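Local coordinates for non-toxic crystal protein (Bacillus thuringiensis, PDB 2D42), which is deposited in parasporal inclusions and is non-toxic, although its fold closely resembles that of beta-pore-forming toxins, at residues T85-V93 with A119-N128; F75-T85 with T153-F163. All blocks are in the same frame, centred on the assembly; numbering follows the deposited sequence.

Interaction 1: T85-V93 with A119-N128; sequences TSSQTRDGV and AFEGAVTNEN
The ring of Phe-120 meets Ser-87 obliquely, its CD1 4.1 Å from Ser-87 CB, while the ring of Tyr-103 packs against it from within its own sheet. Phe-120 CB in turn lies beside Thr-85 OG1, the two side chains crossing at about a right angle. Strands 85-89 and 119-122 run roughly parallel, at 35°, and are joined by a row of hydroxyls, from every second residue of 85-89, reaching carbonyls of 119-123. Thr-85 OG1, turned between its backbone N and carbonyl carbon (chi1 68°), donates to a lone pair of Ala-119 O over 3.0 Å. Ser-87 OG donates to Glu-121 O in a bond whose modelled length is doubtfully short, and also accepts from a water held by Ala-123 N. Thr-89 OG1 reaches Ala-123 O at 2.6 Å from above the carbonyl plane. Another water links Thr-85 O with Glu-121 N, so that between these two strands water and hydroxyls replace direct pairing. Past the classic beta bulge at Arg-90 and Asp-91, which face Glu-225, Val-93 N bonds directly to Val-124 O (2.9 Å). The contact thus lays edge strand 114-122 of the small sheet alongside strand 71-94, itself flanked in the main sheet by strands 129-146 and 219-244.

Interaction 2: F75-T85 with T153-F163; sequences FSFSNAYTSRT and TGVYTLEQGAF
Gln-160 NE2 donates a weak, long hydrogen bond to Ser-83 OG, 3.4 Å away, the one polar bond joining segments 75-85 and 153-163. The strands face each other across two layers of the curled main sheet, an arrangement consistent with the beta-sandwich of aerolysin-type toxins: their axes come within 8.9 Å at a crossing angle of -25°, and alternate side chains project into the layer between them. With CG anti to the backbone N (chi1 -175°), the extended chain of Gln-160 carries the amide toward segment 75-85. Its NE2 also lies in the plane of the Tyr-81 ring, at its edge and tight against CE2, with the amide and ring planes 63° apart. Leu-158 covers one face of the same ring, its CD2 offset toward the rim and 3.5 Å from Tyr-81 CD2. Nearer the N-terminal ends of the segments, Phe-77 and Tyr-156 enter from opposite strands and slide past each other. Their rings are nearly parallel yet scarcely overlap, since each ring lies instead against the other's CB: Tyr-156 CB sits over the centre of the Phe-77 ring, 3.7 Å from its centroid, and Phe-77 CB lies over a face of the Tyr-156 ring nearer its rim. The Tyr-156 hydroxyl is hydrogen-bonded to Asp-140 of strand 129-146, which pairs with strand 71-94. Ile-238 of strand 219-244 packs against both aromatic side chains. Where Gly-154 lets its strand come close, Phe-75 lies flat against the backbone, with Gly-154 CA 4.0 Å from its ring centroid in a CH-pi contact and Phe-75 CZ 3.5 Å from Gly-154 N.

Both interactions belong to the long strand 71-94, and their centres lie about 28 Å apart along the elongated molecule. Thr-85 is shared by the two: its OG1 serves interaction 1, whereas its CG2 faces the edge of the Phe-163 ring in interaction 2, at 4.0 Å from CZ. Along the chain, interaction 1 is nested within the loop closed by interaction 2. Their chemistry differs. Segments 75-85 and 153-163 are held mainly by aromatic and apolar side chains between two layers, whereas segments 85-93 and 119-128 are linked largely through hydroxyls and water, with one direct backbone bond. One strand therefore takes part in the probable sandwich and then lies beside the small sheet.

Interaction 1: T85-V93 with A119-N128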
loop_
_atom_site.group_PDB
_atom_site.type_symbol
_atom_site.label_atom_id
_atom_site.label_comp_id
_atom_site.label_asym_id
_atom_site.label_seq_id
_atom_site.Cartn_x
_atom_site.Cartn_y
_atom_site.Cartn_z
ATOM N N THR A 85 7.648 1.661 -4.739
ATOM C CA THR A 85 7.000 0.528 -4.097
ATOM C C THR A 85 5.772 0.235 -4.938
ATOM O O THR A 85 5.114 1.151 -5.436
ATOM C CB THR A 85 6.559 0.842 -2.658
ATOM O OG1 THR A 85 5.497 1.804 -2.681
ATOM C CG2 THR A 85 7.725 1.390 -1.859
ATOM N N SER A 86 5.472 -1.043 -5.113
ATOM C CA SER A 86 4.326 -1.443 -5.905
ATOM C C SER A 86 3.470 -2.453 -5.139
ATOM O O SER A 86 4.002 -3.305 -4.429
ATOM C CB SER A 86 4.812 -2.054 -7.215
ATOM O OG SER A 86 3.718 -2.419 -8.030
ATOM N N SER A 87 2.148 -2.347 -5.264
ATOM C CA SER A 87 1.246 -3.279 -4.591
ATOM C C SER A 87 0.259 -3.862 -5.594
ATOM O O SER A 87 0.056 -3.301 -6.669
ATOM C CB SER A 87 0.468 -2.570 -3.486
ATOM O OG SER A 87 -0.503 -1.702 -4.037
ATOM N N GLN A 88 -0.354 -4.989 -5.242
ATOM C CA GLN A 88 -1.328 -5.618 -6.122
ATOM C C GLN A 88 -2.230 -6.549 -5.348
ATOM O O GLN A 88 -1.763 -7.492 -4.707
ATOM C CB GLN A 88 -0.630 -6.419 -7.229
ATOM C CG GLN A 88 -1.592 -7.021 -8.242
ATOM C CD GLN A 88 -0.907 -7.960 -9.215
ATOM O OE1 GLN A 88 -1.457 -8.289 -10.262
ATOM N NE2 GLN A 88 0.291 -8.404 -8.868
ATOM N N THR A 89 -3.530 -6.294 -5.413
ATOM C CA THR A 89 -4.490 -7.135 -4.716
ATOM C C THR A 89 -4.720 -8.472 -5.406
ATOM O O THR A 89 -4.792 -8.548 -6.636
ATOM C CB THR A 89 -5.857 -6.446 -4.607
ATOM O OG1 THR A 89 -5.720 -5.243 -3.845
ATOM C CG2 THR A 89 -6.884 -7.393 -3.944
ATOM N N ARG A 90 -4.845 -9.518 -4.595
ATOM C CA ARG A 90 -5.126 -10.855 -5.087
ATOM C C ARG A 90 -6.593 -11.144 -4.750
ATOM O O ARG A 90 -7.401 -11.451 -5.636
ATOM C CB ARG A 90 -4.232 -11.883 -4.399
ATOM C CG ARG A 90 -4.635 -13.310 -4.699
ATOM C CD ARG A 90 -3.815 -14.309 -3.905
ATOM N NE ARG A 90 -4.185 -15.678 -4.247
ATOM C CZ ARG A 90 -3.648 -16.760 -3.694
ATOM N NH1 ARG A 90 -2.709 -16.637 -2.765
ATOM N NH2 ARG A 90 -4.046 -17.967 -4.077
ATOM N N ASP A 91 -6.927 -11.046 -3.465
ATOM C CA ASP A 91 -8.301 -11.260 -3.021
ATOM C C ASP A 91 -8.838 -9.967 -2.423
ATOM O O ASP A 91 -8.421 -9.545 -1.337
ATOM C CB ASP A 91 -8.382 -12.386 -1.989
ATOM C CG ASP A 91 -7.974 -13.737 -2.566
ATOM O OD1 ASP A 91 -8.118 -13.926 -3.793
ATOM O OD2 ASP A 91 -7.530 -14.611 -1.794
ATOM N N GLY A 92 -9.756 -9.335 -3.144
ATOM C CA GLY A 92 -10.325 -8.090 -2.673
ATOM C C GLY A 92 -11.841 -8.020 -2.737
ATOM O O GLY A 92 -12.531 -9.030 -2.875
ATOM N N VAL A 93 -12.359 -6.801 -2.649
ATOM C CA VAL A 93 -13.793 -6.578 -2.673
ATOM C C VAL A 93 -14.067 -5.194 -3.242
ATOM O O VAL A 93 -13.198 -4.324 -3.195
ATOM C CB VAL A 93 -14.379 -6.687 -1.243
ATOM C CG1 VAL A 93 -13.740 -5.637 -0.326
ATOM C CG2 VAL A 93 -15.902 -6.520 -1.284
ATOM N N ALA A 119 6.050 3.294 2.542
ATOM C CA ALA A 119 4.735 3.838 2.247
ATOM C C ALA A 119 4.358 3.268 0.890
ATOM O O ALA A 119 5.221 3.104 0.013
ATOM C CB ALA A 119 4.786 5.367 2.182
ATOM N N PHE A 120 3.083 2.927 0.733
ATOM C CA PHE A 120 2.600 2.395 -0.529
ATOM C C PHE A 120 1.121 2.684 -0.737
ATOM O O PHE A 120 0.406 3.058 0.207
ATOM C CB PHE A 120 2.887 0.886 -0.619
ATOM C CG PHE A 120 2.179 0.040 0.418
ATOM C CD1 PHE A 120 1.016 -0.655 0.091
ATOM C CD2 PHE A 120 2.715 -0.123 1.690
ATOM C CE1 PHE A 120 0.402 -1.506 1.011
ATOM C CE2 PHE A 120 2.112 -0.968 2.622
ATOM C CZ PHE A 120 0.953 -1.666 2.282
ATOM N N GLU A 121 0.676 2.559 -1.984
ATOM C CA GLU A 121 -0.724 2.785 -2.317
ATOM C C GLU A 121 -1.252 1.527 -2.981
ATOM O O GLU A 121 -0.490 0.746 -3.571
ATOM C CB GLU A 121 -0.888 3.971 -3.272
ATOM C CG GLU A 121 -0.513 5.308 -2.681
ATOM C CD GLU A 121 -0.758 6.458 -3.649
ATOM O OE1 GLU A 121 -0.799 6.214 -4.871
ATOM O OE2 GLU A 121 -0.895 7.610 -3.190
ATOM N N GLY A 122 -2.559 1.329 -2.885
ATOM C CA GLY A 122 -3.161 0.154 -3.476
ATOM C C GLY A 122 -4.674 0.226 -3.412
ATOM O O GLY A 122 -5.242 1.045 -2.684
ATOM N N ALA A 123 -5.326 -0.634 -4.184
ATOM C CA ALA A 123 -6.778 -0.671 -4.225
ATOM C C ALA A 123 -7.220 -2.093 -3.939
ATOM O O ALA A 123 -6.758 -3.034 -4.588
ATOM C CB ALA A 123 -7.273 -0.230 -5.608
ATOM N N VAL A 124 -8.095 -2.255 -2.954
ATOM C CA VAL A 124 -8.589 -3.585 -2.616
ATOM C C VAL A 124 -9.705 -3.922 -3.601
ATOM O O VAL A 124 -10.200 -5.047 -3.628
ATOM C CB VAL A 124 -9.178 -3.628 -1.177
ATOM C CG1 VAL A 124 -10.468 -2.797 -1.106
ATOM C CG2 VAL A 124 -9.448 -5.069 -0.770
ATOM N N THR A 125 -10.063 -2.937 -4.423
ATOM C CA THR A 125 -11.154 -3.062 -5.386
ATOM C C THR A 125 -10.839 -3.641 -6.755
ATOM O O THR A 125 -11.748 -3.851 -7.560
ATOM C CB THR A 125 -11.835 -1.704 -5.605
ATOM O OG1 THR A 125 -10.871 -0.759 -6.083
ATOM C CG2 THR A 125 -12.435 -1.196 -4.301
ATOM N N ASN A 126 -9.563 -3.887 -7.035
ATOM C CA ASN A 126 -9.192 -4.466 -8.316
ATOM C C ASN A 126 -7.834 -5.156 -8.215
ATOM O O ASN A 126 -7.140 -5.038 -7.205
ATOM C CB ASN A 126 -9.176 -3.386 -9.407
ATOM C CG ASN A 126 -8.067 -2.376 -9.210
ATOM O OD1 ASN A 126 -6.885 -2.727 -9.225
ATOM N ND2 ASN A 126 -8.440 -1.112 -9.030
ATOM N N GLU A 127 -7.452 -5.879 -9.259
ATOM C CA GLU A 127 -6.187 -6.592 -9.234
ATOM C C GLU A 127 -5.094 -5.917 -10.041
ATOM O O GLU A 127 -4.131 -6.568 -10.443
ATOM C CB GLU A 127 -6.391 -8.027 -9.727
ATOM C CG GLU A 127 -7.342 -8.839 -8.863
ATOM C CD GLU A 127 -7.557 -10.247 -9.390
ATOM O OE1 GLU A 127 -6.555 -10.961 -9.596
ATOM O OE2 GLU A 127 -8.722 -10.646 -9.587
ATOM N N ASN A 128 -5.234 -4.615 -10.277
ATOM C CA ASN A 128 -4.233 -3.886 -11.039
ATOM C C ASN A 128 -3.035 -3.537 -10.164
ATOM O O ASN A 128 -3.120 -3.512 -8.936
ATOM C CB ASN A 128 -4.809 -2.588 -11.625
ATOM C CG ASN A 128 -6.057 -2.817 -12.472
ATOM O OD1 ASN A 128 -6.154 -3.796 -13.209
ATOM N ND2 ASN A 128 -7.010 -1.892 -12.379
HETATM O O HOH W 1 2.383 1.354 -3.898
HETATM O O HOH W 2 -3.321 -2.704 -4.922
HETATM O O HOH W 3 -4.590 -4.052 -6.905
HETATM O O HOH W 4 -4.083 -10.396 -8.596
#

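Interaction 2: F75-T85 with T153-F163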
loop_
_atom_site.group_PDB
_atom_site.type_symbol
_atom_site.label_atom_id
_atom_site.label_comp_id
_atom_site.label_asym_id
_atom_site.label_seq_id
_atom_site.Cartn_x
_atom_site.Cartn_y
_atom_site.Cartn_z
ATOM N N PHE A 75 32.446 18.495 3.681
ATOM C CA PHE A 75 31.657 18.002 2.563
ATOM C C PHE A 75 30.195 18.120 2.980
ATOM O O PHE A 75 29.777 17.517 3.967
ATOM C CB PHE A 75 31.960 16.526 2.274
ATOM C CG PHE A 75 33.322 16.282 1.690
ATOM C CD1 PHE A 75 33.610 16.661 0.385
ATOM C CD2 PHE A 75 34.311 15.658 2.441
ATOM C CE1 PHE A 75 34.866 16.421 -0.167
ATOM C CE2 PHE A 75 35.578 15.413 1.896
ATOM C CZ PHE A 75 35.851 15.795 0.590
ATOM N N SER A 76 29.426 18.912 2.246
ATOM C CA SER A 76 28.010 19.053 2.542
ATOM C C SER A 76 27.225 18.434 1.379
ATOM O O SER A 76 27.225 18.958 0.263
ATOM C CB SER A 76 27.631 20.523 2.703
ATOM O OG SER A 76 26.226 20.641 2.762
ATOM N N PHE A 77 26.549 17.323 1.662
ATOM C CA PHE A 77 25.783 16.605 0.657
ATOM C C PHE A 77 24.272 16.733 0.818
ATOM O O PHE A 77 23.749 16.772 1.928
ATOM C CB PHE A 77 26.139 15.116 0.697
ATOM C CG PHE A 77 27.537 14.804 0.243
ATOM C CD1 PHE A 77 27.891 14.918 -1.100
ATOM C CD2 PHE A 77 28.490 14.353 1.152
ATOM C CE1 PHE A 77 29.177 14.581 -1.532
ATOM C CE2 PHE A 77 29.774 14.016 0.733
ATOM C CZ PHE A 77 30.117 14.129 -0.611
ATOM N N SER A 78 23.588 16.771 -0.317
ATOM C CA SER A 78 22.137 16.854 -0.373
ATOM C C SER A 78 21.716 16.126 -1.635
ATOM O O SER A 78 21.981 16.587 -2.739
ATOM C CB SER A 78 21.672 18.307 -0.451
ATOM O OG SER A 78 20.294 18.360 -0.778
ATOM N N ASN A 79 21.058 14.989 -1.478
ATOM C CA ASN A 79 20.637 14.240 -2.640
ATOM C C ASN A 79 19.225 13.690 -2.441
ATOM O O ASN A 79 18.935 13.016 -1.454
ATOM C CB ASN A 79 21.667 13.134 -2.907
ATOM C CG ASN A 79 23.093 13.695 -3.089
ATOM O OD1 ASN A 79 23.467 14.166 -4.167
ATOM N ND2 ASN A 79 23.877 13.667 -2.019
ATOM N N ALA A 80 18.339 14.016 -3.375
ATOM C CA ALA A 80 16.954 13.566 -3.310
ATOM C C ALA A 80 16.811 12.283 -4.112
ATOM O O ALA A 80 16.736 12.318 -5.335
ATOM C CB ALA A 80 16.023 14.648 -3.865
ATOM N N TYR A 81 16.774 11.153 -3.410
ATOM C CA TYR A 81 16.659 9.840 -4.035
ATOM C C TYR A 81 15.218 9.349 -4.066
ATOM O O TYR A 81 14.491 9.445 -3.080
ATOM C CB TYR A 81 17.511 8.820 -3.276
ATOM C CG TYR A 81 17.901 7.624 -4.111
ATOM C CD1 TYR A 81 18.849 7.747 -5.134
ATOM C CD2 TYR A 81 17.306 6.379 -3.906
ATOM C CE1 TYR A 81 19.196 6.655 -5.937
ATOM C CE2 TYR A 81 17.642 5.280 -4.701
ATOM C CZ TYR A 81 18.587 5.425 -5.717
ATOM O OH TYR A 81 18.914 4.352 -6.519
ATOM N N THR A 82 14.823 8.792 -5.202
ATOM C CA THR A 82 13.473 8.288 -5.381
ATOM C C THR A 82 13.422 6.775 -5.393
ATOM O O THR A 82 14.056 6.138 -6.229
ATOM C CB THR A 82 12.870 8.778 -6.698
ATOM O OG1 THR A 82 12.761 10.203 -6.667
ATOM C CG2 THR A 82 11.494 8.163 -6.914
ATOM N N SER A 83 12.666 6.204 -4.463
ATOM C CA SER A 83 12.513 4.756 -4.392
ATOM C C SER A 83 11.048 4.427 -4.674
ATOM O O SER A 83 10.148 5.174 -4.290
ATOM C CB SER A 83 12.917 4.239 -3.008
ATOM O OG SER A 83 14.297 4.468 -2.759
ATOM N N ARG A 84 10.814 3.311 -5.351
ATOM C CA ARG A 84 9.462 2.910 -5.705
ATOM C C ARG A 84 8.956 1.686 -4.971
ATOM O O ARG A 84 9.725 0.792 -4.619
ATOM C CB ARG A 84 9.379 2.645 -7.210
ATOM C CG ARG A 84 8.051 2.061 -7.662
ATOM C CD ARG A 84 7.922 2.088 -9.176
ATOM N NE ARG A 84 8.097 3.439 -9.708
ATOM C CZ ARG A 84 7.921 3.772 -10.984
ATOM N NH1 ARG A 84 7.559 2.854 -11.868
ATOM N NH2 ARG A 84 8.112 5.025 -11.376
ATOM N N THR A 85 7.648 1.661 -4.739
ATOM C CA THR A 85 7.000 0.528 -4.097
ATOM C C THR A 85 5.772 0.235 -4.938
ATOM O O THR A 85 5.114 1.151 -5.436
ATOM C CB THR A 85 6.559 0.842 -2.658
ATOM O OG1 THR A 85 5.497 1.804 -2.681
ATOM C CG2 THR A 85 7.725 1.390 -1.859
ATOM N N THR A 153 38.909 12.672 -0.587
ATOM C CA THR A 153 37.833 12.288 -1.480
ATOM C C THR A 153 36.672 11.784 -0.654
ATOM O O THR A 153 36.760 10.737 -0.012
ATOM C CB THR A 153 38.290 11.202 -2.455
ATOM O OG1 THR A 153 39.368 11.717 -3.241
ATOM C CG2 THR A 153 37.154 10.790 -3.376
ATOM N N GLY A 154 35.599 12.566 -0.634
ATOM C CA GLY A 154 34.421 12.179 0.113
ATOM C C GLY A 154 33.380 11.526 -0.782
ATOM O O GLY A 154 32.928 12.125 -1.754
ATOM N N VAL A 155 32.996 10.300 -0.438
ATOM C CA VAL A 155 32.006 9.536 -1.197
ATOM C C VAL A 155 30.756 9.378 -0.338
ATOM O O VAL A 155 30.830 8.893 0.793
ATOM C CB VAL A 155 32.554 8.124 -1.567
ATOM C CG1 VAL A 155 31.466 7.290 -2.213
ATOM C CG2 VAL A 155 33.744 8.264 -2.523
ATOM N N TYR A 156 29.625 9.816 -0.882
ATOM C CA TYR A 156 28.318 9.761 -0.216
ATOM C C TYR A 156 27.599 8.511 -0.708
ATOM O O TYR A 156 27.303 8.383 -1.901
ATOM C CB TYR A 156 27.515 11.024 -0.573
ATOM C CG TYR A 156 26.289 11.281 0.281
ATOM C CD1 TYR A 156 26.272 10.961 1.642
ATOM C CD2 TYR A 156 25.168 11.907 -0.261
ATOM C CE1 TYR A 156 25.156 11.265 2.442
ATOM C CE2 TYR A 156 24.055 12.218 0.525
ATOM C CZ TYR A 156 24.055 11.901 1.872
ATOM O OH TYR A 156 22.976 12.265 2.656
ATOM N N THR A 157 27.347 7.583 0.211
ATOM C CA THR A 157 26.701 6.317 -0.108
ATOM C C THR A 157 25.347 6.115 0.551
ATOM O O THR A 157 25.152 6.453 1.723
ATOM C CB THR A 157 27.604 5.136 0.312
ATOM O OG1 THR A 157 28.823 5.198 -0.427
ATOM C CG2 THR A 157 26.918 3.799 0.054
ATOM N N LEU A 158 24.414 5.563 -0.215
ATOM C CA LEU A 158 23.088 5.268 0.295
ATOM C C LEU A 158 22.909 3.764 0.370
ATOM O O LEU A 158 23.184 3.041 -0.594
ATOM C CB LEU A 158 21.993 5.837 -0.610
ATOM C CG LEU A 158 20.571 5.352 -0.280
ATOM C CD1 LEU A 158 20.142 5.894 1.077
ATOM C CD2 LEU A 158 19.593 5.801 -1.355
ATOM N N GLU A 159 22.458 3.289 1.523
ATOM C CA GLU A 159 22.191 1.876 1.691
ATOM C C GLU A 159 20.708 1.728 1.351
ATOM O O GLU A 159 19.845 2.228 2.077
ATOM C CB GLU A 159 22.456 1.458 3.128
ATOM C CG GLU A 159 22.319 -0.013 3.375
ATOM C CD GLU A 159 22.862 -0.391 4.732
ATOM O OE1 GLU A 159 22.108 -0.298 5.725
ATOM O OE2 GLU A 159 24.056 -0.757 4.804
ATOM N N GLN A 160 20.427 1.062 0.235
ATOM C CA GLN A 160 19.063 0.867 -0.225
ATOM C C GLN A 160 18.553 -0.547 -0.004
ATOM O O GLN A 160 19.155 -1.516 -0.471
ATOM C CB GLN A 160 18.952 1.204 -1.712
ATOM C CG GLN A 160 17.525 1.146 -2.247
ATOM C CD GLN A 160 17.445 1.458 -3.725
ATOM O OE1 GLN A 160 18.089 0.797 -4.537
ATOM N NE2 GLN A 160 16.649 2.468 -4.085
ATOM N N GLY A 161 17.436 -0.651 0.713
ATOM C CA GLY A 161 16.831 -1.943 0.977
ATOM C C GLY A 161 15.808 -2.284 -0.090
ATOM O O GLY A 161 15.347 -1.413 -0.829
ATOM N N ALA A 162 15.453 -3.559 -0.179
ATOM C CA ALA A 162 14.471 -4.010 -1.152
ATOM C C ALA A 162 13.635 -5.062 -0.454
ATOM O O ALA A 162 14.115 -5.723 0.468
ATOM C CB ALA A 162 15.168 -4.605 -2.383
ATOM N N PHE A 163 12.389 -5.230 -0.884
ATOM C CA PHE A 163 11.527 -6.211 -0.237
ATOM C C PHE A 163 10.404 -6.665 -1.156
ATOM O O PHE A 163 10.105 -6.032 -2.158
ATOM C CB PHE A 163 10.919 -5.594 1.029
ATOM C CG PHE A 163 10.127 -4.352 0.749
ATOM C CD1 PHE A 163 8.772 -4.427 0.444
ATOM C CD2 PHE A 163 10.762 -3.114 0.681
ATOM C CE1 PHE A 163 8.064 -3.285 0.065
ATOM C CE2 PHE A 163 10.064 -1.969 0.302
ATOM C CZ PHE A 163 8.710 -2.060 -0.007
#